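PDB 4YLE: periplasmic binding protein/LacI transcriptional regulator from Burkholderia multivorans, which probably captures a simple sugar in the periplasm and delivers it to an ABC transporter for uptake, the ligand bound here being unidentified. Local coordinates for residues L98-S103 against V120-N125; D102-V107 against R126-V131; D165-V170 against A226-N231; V197-S202 against S215-E220; N44-T49 against G255-N260. One frame throughout, in Å; residues are numbered along the deposited sequence.

Contact 1: residues L98-S103 against V120-N125; sequences LAPADS and VVNIDN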
# COMPACT_ATOMS: atom_id res chain seq x y z
N LEU A 98 -9.63 4.27 -6.97
CA LEU A 98 -8.25 4.66 -7.21
C LEU A 98 -7.37 4.35 -6.00
O LEU A 98 -7.72 4.74 -4.88
CB LEU A 98 -8.18 6.16 -7.52
CG LEU A 98 -6.79 6.78 -7.62
CD1 LEU A 98 -6.04 6.24 -8.83
CD2 LEU A 98 -6.91 8.31 -7.66
N ALA A 99 -6.26 3.65 -6.24
CA ALA A 99 -5.14 3.48 -5.28
C ALA A 99 -4.00 4.41 -5.69
O ALA A 99 -3.20 4.05 -6.55
CB ALA A 99 -4.64 2.03 -5.24
N PRO A 100 -3.95 5.63 -5.12
CA PRO A 100 -3.10 6.66 -5.75
C PRO A 100 -1.61 6.49 -5.49
O PRO A 100 -1.21 6.12 -4.38
CB PRO A 100 -3.64 7.96 -5.13
CG PRO A 100 -4.26 7.57 -3.87
CD PRO A 100 -4.80 6.18 -4.05
N ALA A 101 -0.80 6.75 -6.51
CA ALA A 101 0.65 6.59 -6.42
C ALA A 101 1.30 7.70 -5.60
O ALA A 101 2.44 7.54 -5.11
CB ALA A 101 1.26 6.56 -7.81
N ASP A 102 0.58 8.82 -5.47
CA ASP A 102 1.01 10.01 -4.74
C ASP A 102 -0.22 10.59 -4.04
O ASP A 102 -1.25 10.76 -4.67
CB ASP A 102 1.59 11.03 -5.72
CG ASP A 102 2.25 12.20 -5.03
OD1 ASP A 102 1.60 12.86 -4.19
OD2 ASP A 102 3.42 12.49 -5.35
N SER A 103 -0.13 10.86 -2.74
CA SER A 103 -1.31 11.30 -1.97
C SER A 103 -1.76 12.74 -2.28
O SER A 103 -2.89 13.13 -2.00
CB SER A 103 -1.02 11.17 -0.48
OG SER A 103 -1.04 9.79 -0.12
N VAL A 120 -15.91 8.86 -7.33
CA VAL A 120 -14.55 8.37 -7.03
C VAL A 120 -14.47 7.88 -5.61
O VAL A 120 -14.88 8.56 -4.69
CB VAL A 120 -13.52 9.49 -7.23
CG1 VAL A 120 -12.11 8.98 -6.93
CG2 VAL A 120 -13.64 10.07 -8.65
N VAL A 121 -13.90 6.68 -5.45
CA VAL A 121 -13.62 6.08 -4.17
C VAL A 121 -12.12 5.86 -4.11
O VAL A 121 -11.53 5.41 -5.08
CB VAL A 121 -14.36 4.75 -4.00
CG1 VAL A 121 -14.05 4.13 -2.66
CG2 VAL A 121 -15.89 4.95 -4.15
N ASN A 122 -11.56 6.19 -2.97
CA ASN A 122 -10.12 6.14 -2.69
C ASN A 122 -9.88 4.86 -1.92
O ASN A 122 -10.52 4.64 -0.89
CB ASN A 122 -9.77 7.40 -1.88
CG ASN A 122 -8.31 7.53 -1.50
OD1 ASN A 122 -8.00 8.45 -0.75
ND2 ASN A 122 -7.42 6.68 -2.01
N ILE A 123 -8.96 4.03 -2.39
CA ILE A 123 -8.52 2.90 -1.60
C ILE A 123 -7.01 2.88 -1.35
O ILE A 123 -6.29 3.60 -2.01
CB ILE A 123 -8.89 1.56 -2.25
CG1 ILE A 123 -8.09 1.30 -3.54
CG2 ILE A 123 -10.43 1.51 -2.54
CD1 ILE A 123 -8.39 -0.07 -4.22
N ASP A 124 -6.59 2.06 -0.36
CA ASP A 124 -5.17 1.70 -0.11
C ASP A 124 -4.38 2.84 0.52
O ASP A 124 -4.05 2.81 1.70
CB ASP A 124 -4.51 1.23 -1.40
CG ASP A 124 -3.04 0.88 -1.23
OD1 ASP A 124 -2.64 0.58 -0.10
OD2 ASP A 124 -2.29 0.87 -2.23
N ASN A 125 -4.11 3.86 -0.28
CA ASN A 125 -3.33 4.99 0.16
C ASN A 125 -4.18 6.24 0.13
O ASN A 125 -4.67 6.64 -0.91
CB ASN A 125 -2.12 5.18 -0.74
CG ASN A 125 -1.37 6.44 -0.43
OD1 ASN A 125 -1.20 6.82 0.74
ND2 ASN A 125 -0.90 7.12 -1.49

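Contact 2: residues D102-V107 against R126-V131; sequences DSKALV and RLDPDV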
# COMPACT_ATOMS: atom_id res chain seq x y z
N ASP A 102 0.58 8.82 -5.47
CA ASP A 102 1.01 10.01 -4.74
C ASP A 102 -0.22 10.59 -4.04
O ASP A 102 -1.25 10.76 -4.67
CB ASP A 102 1.59 11.03 -5.72
CG ASP A 102 2.25 12.20 -5.03
OD1 ASP A 102 1.60 12.86 -4.19
OD2 ASP A 102 3.42 12.49 -5.35
N SER A 103 -0.13 10.86 -2.74
CA SER A 103 -1.31 11.30 -1.97
C SER A 103 -1.76 12.74 -2.28
O SER A 103 -2.89 13.13 -2.00
CB SER A 103 -1.02 11.17 -0.48
OG SER A 103 -1.04 9.79 -0.12
N LYS A 104 -0.85 13.53 -2.84
CA LYS A 104 -1.20 14.90 -3.25
C LYS A 104 -1.41 15.06 -4.76
O LYS A 104 -2.31 15.78 -5.22
CB LYS A 104 -0.11 15.88 -2.81
CG LYS A 104 0.00 16.04 -1.31
CD LYS A 104 0.81 17.28 -0.96
CE LYS A 104 1.57 17.16 0.34
NZ LYS A 104 2.71 16.20 0.22
N ALA A 105 -0.55 14.40 -5.53
CA ALA A 105 -0.46 14.68 -6.95
C ALA A 105 -1.65 14.17 -7.75
O ALA A 105 -1.91 14.66 -8.84
CB ALA A 105 0.82 14.11 -7.51
N LEU A 106 -2.34 13.15 -7.23
CA LEU A 106 -3.51 12.63 -7.92
C LEU A 106 -4.76 13.45 -7.64
O LEU A 106 -5.80 13.19 -8.23
CB LEU A 106 -3.75 11.15 -7.53
CG LEU A 106 -3.11 10.09 -8.44
CD1 LEU A 106 -3.77 10.06 -9.82
CD2 LEU A 106 -1.62 10.35 -8.60
N VAL A 107 -4.70 14.44 -6.75
CA VAL A 107 -5.94 15.11 -6.36
C VAL A 107 -6.55 15.92 -7.50
O VAL A 107 -7.77 15.93 -7.65
CB VAL A 107 -5.75 16.01 -5.13
CG1 VAL A 107 -7.04 16.79 -4.82
CG2 VAL A 107 -5.35 15.16 -3.93
N ARG A 126 -4.37 6.85 1.28
CA ARG A 126 -5.31 7.94 1.38
C ARG A 126 -4.77 9.22 0.75
O ARG A 126 -3.64 9.62 1.00
CB ARG A 126 -5.68 8.19 2.84
CG ARG A 126 -6.93 9.01 3.02
CD ARG A 126 -7.05 9.49 4.44
NE ARG A 126 -7.11 8.38 5.38
CZ ARG A 126 -8.21 7.97 6.00
NH1 ARG A 126 -9.38 8.58 5.80
NH2 ARG A 126 -8.14 6.94 6.83
N LEU A 127 -5.60 9.84 -0.09
CA LEU A 127 -5.34 11.16 -0.62
C LEU A 127 -5.20 12.15 0.50
O LEU A 127 -5.80 11.99 1.56
CB LEU A 127 -6.47 11.58 -1.56
CG LEU A 127 -6.56 10.74 -2.83
CD1 LEU A 127 -7.90 11.00 -3.50
CD2 LEU A 127 -5.40 11.03 -3.78
N ASP A 128 -4.41 13.19 0.28
CA ASP A 128 -4.12 14.12 1.36
C ASP A 128 -5.38 14.92 1.70
O ASP A 128 -5.97 15.54 0.83
CB ASP A 128 -2.98 15.04 0.97
CG ASP A 128 -2.49 15.89 2.14
OD1 ASP A 128 -3.32 16.52 2.83
OD2 ASP A 128 -1.27 15.91 2.37
N PRO A 129 -5.82 14.87 2.97
CA PRO A 129 -7.08 15.50 3.35
C PRO A 129 -7.06 17.01 3.21
O PRO A 129 -8.09 17.62 2.91
CB PRO A 129 -7.25 15.08 4.81
CG PRO A 129 -5.88 14.85 5.29
CD PRO A 129 -5.18 14.23 4.13
N ASP A 130 -5.90 17.61 3.43
CA ASP A 130 -5.79 19.06 3.36
C ASP A 130 -5.91 19.51 1.91
O ASP A 130 -6.61 20.48 1.60
CB ASP A 130 -4.47 19.54 3.97
CG ASP A 130 -4.33 19.13 5.43
OD1 ASP A 130 -5.36 19.06 6.13
OD2 ASP A 130 -3.19 18.88 5.86
N VAL A 131 -5.24 18.79 1.03
CA VAL A 131 -5.33 19.08 -0.39
C VAL A 131 -6.77 18.86 -0.85
O VAL A 131 -7.27 19.62 -1.67
CB VAL A 131 -4.37 18.20 -1.20
CG1 VAL A 131 -4.47 18.53 -2.69
CG2 VAL A 131 -2.94 18.38 -0.69

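Contact 3: residues D165-V170 against A226-N231; sequences DQVGIV and ALLCGN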
# COMPACT_ATOMS: atom_id res chain seq x y z
N ASP A 165 18.88 -2.24 21.04
CA ASP A 165 19.20 -2.77 19.71
C ASP A 165 18.94 -1.73 18.61
O ASP A 165 17.89 -1.12 18.58
CB ASP A 165 18.37 -4.00 19.39
CG ASP A 165 18.89 -5.26 20.05
OD1 ASP A 165 19.95 -5.21 20.71
OD2 ASP A 165 18.22 -6.29 19.88
N GLN A 166 19.92 -1.58 17.72
CA GLN A 166 19.83 -0.71 16.56
C GLN A 166 19.01 -1.34 15.43
O GLN A 166 19.24 -2.48 15.05
CB GLN A 166 21.22 -0.41 16.02
CG GLN A 166 22.09 0.45 16.95
CD GLN A 166 23.47 0.66 16.41
OE1 GLN A 166 23.95 -0.12 15.59
NE2 GLN A 166 24.14 1.72 16.87
N VAL A 167 18.07 -0.58 14.87
CA VAL A 167 17.32 -1.04 13.71
C VAL A 167 17.19 0.08 12.67
O VAL A 167 17.37 1.25 13.00
CB VAL A 167 15.91 -1.55 14.14
CG1 VAL A 167 16.08 -2.51 15.33
CG2 VAL A 167 15.02 -0.39 14.52
N GLY A 168 16.93 -0.31 11.42
CA GLY A 168 16.67 0.62 10.34
C GLY A 168 15.30 0.39 9.78
O GLY A 168 14.80 -0.73 9.78
N ILE A 169 14.67 1.48 9.32
CA ILE A 169 13.37 1.42 8.66
C ILE A 169 13.53 1.75 7.18
O ILE A 169 14.04 2.82 6.81
CB ILE A 169 12.37 2.38 9.32
CG1 ILE A 169 12.19 1.98 10.78
CG2 ILE A 169 11.02 2.38 8.58
CD1 ILE A 169 11.28 2.91 11.59
N VAL A 170 13.10 0.82 6.35
CA VAL A 170 13.08 0.99 4.91
C VAL A 170 11.63 1.37 4.53
O VAL A 170 10.72 0.56 4.62
CB VAL A 170 13.54 -0.26 4.17
CG1 VAL A 170 13.70 0.05 2.66
CG2 VAL A 170 14.85 -0.75 4.73
N ALA A 226 17.98 -5.33 12.94
CA ALA A 226 16.78 -5.58 12.17
C ALA A 226 16.55 -4.50 11.13
O ALA A 226 16.99 -3.35 11.27
CB ALA A 226 15.58 -5.67 13.07
N LEU A 227 15.84 -4.90 10.10
CA LEU A 227 15.37 -4.00 9.06
C LEU A 227 13.86 -4.11 8.98
O LEU A 227 13.35 -5.18 8.72
CB LEU A 227 15.98 -4.37 7.72
CG LEU A 227 17.49 -4.12 7.65
CD1 LEU A 227 18.20 -5.04 6.63
CD2 LEU A 227 17.78 -2.66 7.35
N LEU A 228 13.18 -2.98 9.20
CA LEU A 228 11.73 -2.97 9.20
C LEU A 228 11.29 -2.32 7.89
O LEU A 228 11.55 -1.12 7.68
CB LEU A 228 11.18 -2.18 10.39
CG LEU A 228 11.49 -2.68 11.81
CD1 LEU A 228 12.95 -2.47 12.19
CD2 LEU A 228 10.58 -1.98 12.80
N CYS A 229 10.63 -3.09 7.03
CA CYS A 229 10.36 -2.67 5.66
C CYS A 229 8.90 -2.41 5.44
O CYS A 229 8.07 -3.22 5.83
CB CYS A 229 10.84 -3.71 4.66
SG CYS A 229 12.59 -4.07 4.83
N GLY A 230 8.62 -1.29 4.78
CA GLY A 230 7.27 -0.84 4.53
C GLY A 230 6.44 -1.71 3.59
O GLY A 230 5.22 -1.61 3.57
N ASN A 231 7.07 -2.56 2.80
CA ASN A 231 6.31 -3.57 2.04
C ASN A 231 7.18 -4.80 1.80
O ASN A 231 8.38 -4.78 2.09
CB ASN A 231 5.73 -2.96 0.75
CG ASN A 231 6.73 -2.78 -0.34
OD1 ASN A 231 7.93 -2.82 -0.10
ND2 ASN A 231 6.24 -2.59 -1.57

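Contact 4: residues V197-S202 against S215-E220; sequences VVSVQS and SAMLNE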
# COMPACT_ATOMS: atom_id res chain seq x y z
N VAL A 197 15.96 3.35 16.57
CA VAL A 197 15.93 3.48 15.11
C VAL A 197 17.05 4.39 14.68
O VAL A 197 17.01 5.59 14.95
CB VAL A 197 14.57 4.04 14.61
CG1 VAL A 197 14.52 4.05 13.09
CG2 VAL A 197 13.43 3.22 15.14
N VAL A 198 18.06 3.85 14.01
CA VAL A 198 19.22 4.65 13.64
C VAL A 198 19.16 5.22 12.22
O VAL A 198 19.94 6.11 11.88
CB VAL A 198 20.52 3.83 13.83
CG1 VAL A 198 20.63 3.49 15.30
CG2 VAL A 198 20.51 2.57 12.95
N SER A 199 18.23 4.73 11.40
CA SER A 199 18.17 5.17 10.01
C SER A 199 16.76 4.96 9.47
O SER A 199 16.15 3.95 9.75
CB SER A 199 19.18 4.40 9.15
OG SER A 199 19.35 5.02 7.90
N VAL A 200 16.26 5.96 8.74
CA VAL A 200 14.99 5.82 8.01
C VAL A 200 15.25 6.35 6.62
O VAL A 200 15.62 7.51 6.47
CB VAL A 200 13.82 6.60 8.69
CG1 VAL A 200 12.52 6.43 7.90
CG2 VAL A 200 13.59 6.12 10.11
N GLN A 201 15.08 5.49 5.62
CA GLN A 201 15.32 5.83 4.22
C GLN A 201 14.29 5.17 3.32
O GLN A 201 13.81 4.07 3.60
CB GLN A 201 16.72 5.39 3.78
CG GLN A 201 17.87 5.96 4.62
CD GLN A 201 19.20 5.37 4.22
OE1 GLN A 201 19.55 5.34 3.04
NE2 GLN A 201 19.96 4.87 5.21
N SER A 202 13.97 5.83 2.23
CA SER A 202 12.96 5.30 1.31
C SER A 202 13.55 4.36 0.27
O SER A 202 14.51 4.68 -0.43
CB SER A 202 12.23 6.44 0.61
OG SER A 202 11.28 5.93 -0.30
N SER A 215 21.36 -2.36 2.11
CA SER A 215 22.80 -2.57 2.01
C SER A 215 23.58 -1.41 2.60
O SER A 215 24.58 -1.62 3.31
CB SER A 215 23.20 -2.80 0.56
OG SER A 215 22.83 -4.12 0.16
N ALA A 216 23.11 -0.19 2.34
CA ALA A 216 23.73 0.99 2.90
C ALA A 216 23.61 0.95 4.42
O ALA A 216 24.56 1.27 5.12
CB ALA A 216 23.11 2.26 2.35
N MSE A 217 22.44 0.57 4.94
CA MSE A 217 22.22 0.59 6.38
C MSE A 217 23.11 -0.45 7.09
O MSE A 217 23.67 -0.17 8.13
CB MSE A 217 20.75 0.33 6.70
CG MSE A 217 19.92 1.49 6.42
SE MSE A 217 18.06 0.97 6.73
CE MSE A 217 17.32 2.77 6.39
N LEU A 218 23.20 -1.65 6.51
CA LEU A 218 24.08 -2.68 7.04
C LEU A 218 25.53 -2.23 7.02
O LEU A 218 26.30 -2.50 7.96
CB LEU A 218 23.91 -3.99 6.25
CG LEU A 218 22.54 -4.63 6.43
CD1 LEU A 218 22.28 -5.61 5.30
CD2 LEU A 218 22.41 -5.33 7.76
N ASN A 219 25.93 -1.56 5.95
CA ASN A 219 27.29 -1.03 5.89
C ASN A 219 27.51 0.06 6.93
O ASN A 219 28.57 0.13 7.56
CB ASN A 219 27.63 -0.50 4.50
CG ASN A 219 27.86 -1.60 3.48
OD1 ASN A 219 28.44 -2.63 3.80
ND2 ASN A 219 27.43 -1.38 2.25
N GLU A 220 26.52 0.93 7.11
CA GLU A 220 26.65 2.07 8.04
C GLU A 220 26.67 1.62 9.50
O GLU A 220 27.35 2.21 10.34
CB GLU A 220 25.51 3.09 7.82
CG GLU A 220 25.73 4.41 8.58
CD GLU A 220 24.64 5.45 8.30
OE1 GLU A 220 23.77 5.22 7.44
OE2 GLU A 220 24.67 6.52 8.93
O HOH W 1 22.11 7.13 9.44
O HOH W 2 22.92 4.11 5.30

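Contact 5: residues N44-T49 against G255-N260; sequences NEFFLT and GYDNIN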
# COMPACT_ATOMS: atom_id res chain seq x y z
N ASN A 44 4.04 -5.55 -8.87
CA ASN A 44 3.91 -5.86 -7.43
C ASN A 44 2.80 -6.86 -7.22
O ASN A 44 1.65 -6.59 -7.62
CB ASN A 44 3.62 -4.56 -6.68
CG ASN A 44 3.57 -4.71 -5.17
OD1 ASN A 44 3.55 -5.82 -4.63
ND2 ASN A 44 3.57 -3.58 -4.48
N GLU A 45 3.11 -8.03 -6.67
CA GLU A 45 2.05 -9.02 -6.48
C GLU A 45 0.86 -8.52 -5.68
O GLU A 45 -0.25 -9.02 -5.83
CB GLU A 45 2.55 -10.27 -5.80
CG GLU A 45 1.61 -11.45 -6.14
CD GLU A 45 1.76 -12.64 -5.23
OE1 GLU A 45 2.33 -13.64 -5.72
OE2 GLU A 45 1.28 -12.58 -4.06
N PHE A 46 1.09 -7.58 -4.78
CA PHE A 46 -0.02 -6.98 -4.04
C PHE A 46 -1.14 -6.55 -4.99
O PHE A 46 -2.33 -6.81 -4.75
CB PHE A 46 0.49 -5.79 -3.24
CG PHE A 46 -0.59 -5.10 -2.44
CD1 PHE A 46 -0.98 -5.59 -1.20
CD2 PHE A 46 -1.19 -3.94 -2.91
CE1 PHE A 46 -1.98 -4.94 -0.46
CE2 PHE A 46 -2.15 -3.28 -2.19
CZ PHE A 46 -2.56 -3.78 -0.96
N PHE A 47 -0.79 -5.86 -6.07
CA PHE A 47 -1.80 -5.39 -6.98
C PHE A 47 -2.30 -6.45 -7.91
O PHE A 47 -3.47 -6.40 -8.34
CB PHE A 47 -1.28 -4.16 -7.72
CG PHE A 47 -1.11 -3.01 -6.80
CD1 PHE A 47 -2.22 -2.40 -6.25
CD2 PHE A 47 0.14 -2.59 -6.41
CE1 PHE A 47 -2.07 -1.36 -5.34
CE2 PHE A 47 0.30 -1.55 -5.51
CZ PHE A 47 -0.81 -0.96 -4.96
N LEU A 48 -1.45 -7.43 -8.24
CA LEU A 48 -1.94 -8.54 -9.04
C LEU A 48 -3.00 -9.31 -8.25
O LEU A 48 -4.03 -9.68 -8.80
CB LEU A 48 -0.80 -9.43 -9.48
CG LEU A 48 0.23 -8.63 -10.30
CD1 LEU A 48 1.32 -9.57 -10.74
CD2 LEU A 48 -0.39 -7.89 -11.52
N THR A 49 -2.77 -9.47 -6.94
CA THR A 49 -3.73 -10.10 -6.04
C THR A 49 -5.02 -9.29 -5.95
O THR A 49 -6.13 -9.81 -6.00
CB THR A 49 -3.11 -10.27 -4.65
OG1 THR A 49 -2.09 -11.27 -4.72
CG2 THR A 49 -4.15 -10.71 -3.61
N GLY A 255 8.29 -7.26 6.90
CA GLY A 255 7.68 -6.57 5.78
C GLY A 255 6.22 -6.31 6.03
O GLY A 255 5.78 -6.17 7.17
N TYR A 256 5.49 -6.21 4.93
CA TYR A 256 4.08 -5.83 4.94
C TYR A 256 3.51 -6.17 3.57
O TYR A 256 4.07 -5.72 2.58
CB TYR A 256 3.96 -4.33 5.22
CG TYR A 256 2.66 -3.82 5.78
CD1 TYR A 256 2.53 -3.65 7.14
CD2 TYR A 256 1.62 -3.42 4.96
CE1 TYR A 256 1.38 -3.12 7.68
CE2 TYR A 256 0.46 -2.87 5.52
CZ TYR A 256 0.37 -2.75 6.88
OH TYR A 256 -0.77 -2.21 7.40
N ASP A 257 2.41 -6.93 3.54
CA ASP A 257 1.57 -7.25 2.35
C ASP A 257 1.19 -8.72 2.30
O ASP A 257 0.16 -9.08 1.71
CB ASP A 257 2.21 -6.92 0.98
CG ASP A 257 2.22 -5.41 0.67
OD1 ASP A 257 1.53 -4.66 1.36
OD2 ASP A 257 2.96 -5.00 -0.26
N ASN A 258 2.03 -9.58 2.85
CA ASN A 258 1.86 -11.02 2.74
C ASN A 258 1.75 -11.53 1.29
O ASN A 258 0.84 -12.32 0.94
CB ASN A 258 0.65 -11.45 3.55
CG ASN A 258 0.61 -12.92 3.82
OD1 ASN A 258 1.64 -13.61 3.86
ND2 ASN A 258 -0.60 -13.44 3.99
N ILE A 259 2.67 -11.10 0.42
CA ILE A 259 2.68 -11.64 -0.94
C ILE A 259 3.22 -13.07 -0.97
O ILE A 259 3.96 -13.48 -0.10
CB ILE A 259 3.51 -10.77 -1.91
CG1 ILE A 259 4.99 -10.79 -1.52
CG2 ILE A 259 2.91 -9.35 -1.95
CD1 ILE A 259 5.91 -9.98 -2.43
N ASN A 260 2.82 -13.83 -1.99
CA ASN A 260 3.26 -15.22 -2.07
C ASN A 260 4.76 -15.35 -2.01
O ASN A 260 5.27 -16.29 -1.41
CB ASN A 260 2.76 -15.88 -3.35
CG ASN A 260 1.29 -16.12 -3.32
OD1 ASN A 260 0.79 -16.65 -2.33
ND2 ASN A 260 0.58 -15.69 -4.36
O HOH W 3 5.06 -5.96 -1.77

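Contact 1: residues L98-S103 against V120-N125
L98 and I123 mark the tight end of this contact. L98 N gives its hydrogen to V121 O at 2.9 Å, and L98 O takes one from I123 N, which sets L98 beside N122 in parallel register. N122 adds a weak bond from ND2 to the same L98 O, at 3.5 Å; its firmer bond runs from ND2 to N125 O within its own segment, while OD1 goes to the backbone N of L127. The P100 ring is pressed against this network, CG lying 3.1 Å from N125 O and CD 3.4 Å from N122 ND2, the side chains of P100 and N122 crossing at about a right angle. A99 CB rests 3.9 Å from I123 CG1.

Beyond P100 the chains part, and A101 and D102 turn their side chains from the strand. The link passes to N125, whose CG is anti to the backbone N (chi1 172°), so that the amide reaches across. ND2 bonds P100 O at 3.1 Å, almost straight at 174° and within the amide plane, although it meets the carbonyl from above. A weak, bent second bond goes to S103 OG at 3.0 Å, a hydroxyl bonded mainly to R126 O; N125 OD1 is held by N178 N. D124, salt-bridged to K40, hydrogen-bonds the unknown ligand, placing the contact at the C-terminal strand ends where binding clefts of type I periplasmic binding proteins lie.

Contact 2: residues D102-V107 against R126-V131
S103 and D128 join two loops that each lead into a helix of the first lobe, one shaped by an Asx turn at D102, the other ending in an N-cap at D128. S103 O accepts from D128 N at 2.7 Å, the donor standing above the carbonyl plane, and S103 OG donates to R126 O at 2.8 Å from above the R126 carbonyl plane; OG also takes a bond from T177 N.

Within the segments, D128 caps helix 129-133: its OD1 accepts from D130 N at 2.9 Å and more weakly from V131 N. D102 OD1 takes K104 N nearly along its own C-O direction, which closes the Asx turn, and A105 N from above the carboxylate plane, which widens it to an Asx motif just ahead of helix 107-115.

The apolar part is aliphatic. V107 points toward 126-131 and meets V131 CG1 through its CG2 at 3.7 Å, the two valines crossing obliquely. L127, with CG anti to the carbonyl carbon (chi1 -66°), brings CD2 to 4.1 Å from L106 CB and the same distance from V107 CG2.

K104, on the exposed side, crosses V131 at about a right angle, CG lying 3.8 Å from V131 CG2, then runs alongside D128 and bends at the last torsion, leaving NZ 4.5 Å from D128 OD2, beyond a salt bridge.

Contact 3: residues D165-V170 against A226-N231
V167 and L228 lean across one another on one face of a pair of parallel strands. V167 has CG2 wedged between its backbone N and carbonyl carbon (chi1 -49°) and turns that methyl to L228 CD1 at 3.7 Å, while CG1 is directed at A226 CB, 3.9 Å away. L228 CD1 also lies over the backbone at G168 O. Further along the same face I169 is set against the backbone more than the side chain of its neighbour, its CG2 being 3.7 Å from L228 O.

The other face carries V170, L227 and C229. C229 SG touches V170 evenly, at 4.0 Å from both CB and CG2, whereas L227 CD2 comes only loosely to V170 CG2. G168 sits here without a side chain, beside L227.

Between the two faces runs a regular ladder: G168 N to A226 O, L228 N to G168 O, V170 N to L228 O and G230 N to V170 O, the last at 2.8 Å with the donor in line with the carbonyl. A226 N is buried and has no partner in the model.

The strands cross at -22°, as twisted parallel neighbours do. In the four-stranded sheet of the second lobe, strand 196-202 flanks 166-171 on its far side. F186 of helix 177-193 packs on the I169 and L228 face, and M217 of helix 207-220 covers V170 and L227.

Contact 4: residues V197-S202 against S215-E220
S199 and Q201, on alternate positions of the edge strand 196-202, look toward helix 207-220, which returns along the sheet in the beta-alpha-beta crossover to strand 226-229. Strand and helix run in nearly opposite senses, 155° between their directions, with the short axes 9.8 Å apart at closest approach.

Going along the helix, M217, a selenomethionine, makes the main contact. With CG anti to the carbonyl carbon and the rest of the chain extended, it reaches straight at the sheet, and its CE ends between the two polar side chains: 3.4 Å from S199 OG and 3.6 Å from Q201 NE2. Q201 arrives from the opposite direction; its aliphatic CB and CG also lie against that methyl, and its NE2 sits close to M217 CG as well. The amide is held in place by its own strand, NE2 donating to S199 OG at 2.8 Å and 171°, with the hydroxyl in the amide plane. The same methyl lies against I169 O of the neighbouring strand, and SE faces L227.

Nearly one turn later E220, exposed, comes only loosely to the strand, and two waters complete the connection. One accepts from Q201 NE2 at 3.1 Å and donates to E220 OE1 at 2.6 Å. The other donates to E220 OE2 at 2.7 Å and, weakly, to V198 O at 3.4 Å.

Contact 5: residues N44-T49 against G255-N260
Across the cleft between the two lobes, the start of helix 45-60 in the first lobe meets the loop after strand 252-254 in the second, with E45 grasping N260. OE2 accepts from N260 N at 2.9 Å, nearly straight at 172°, and OE1 from N260 ND2 at 3.0 Å, a more bent bond; both donors come from above the carboxylate plane, and carboxylate and amide are turned 70° apart. N260 OD1 is meanwhile taken by K263.

I259 packs beside this pair. Its CB lies 3.6 Å from E45 OE2, and its CG2 approaches the helix backbone, 3.8 Å from F46 N. That same N-H is bonded to N44 OD1, which makes N44 the N-cap.

F46 and D257 cross at about a right angle, ring and carboxylate planes 27° apart, with F46 CD1 3.7 Å from D257 OD1. Q277 NE2 also bonds that oxygen. N44 ND2, also bonded to E75, and D257 OD2 both reach the unknown ligand, so residues of both lobes hold it; the direct bonding between lobes is consistent with a closed, ligand-bound form. The two are joined again by a single water, which donates to N44 OD1 at 3.2 Å and to D257 OD2 at 2.8 Å.

Overall arrangement
The five contacts divide between the two lobes and the cleft that separates them. Contacts 1 and 2, centres 8 Å apart, share D102 and S103 and lie in the first lobe, at the ends of strands 95-98 and 119-123. Contacts 3 and 4, also 8 Å apart, belong to the four-stranded sheet of the second lobe. Contact 5 bridges the lobes, its centre roughly 17 Å from contact 1 and 18 Å from contact 3, and touches both. Its halves bracket the others in the chain: contacts 1 and 2 interleave first, then contact 3 encloses contact 4. Contacts 1, 3 and 5 supply ligand-bonding residues from both lobes, consistent with a cleft that closes on its ligand.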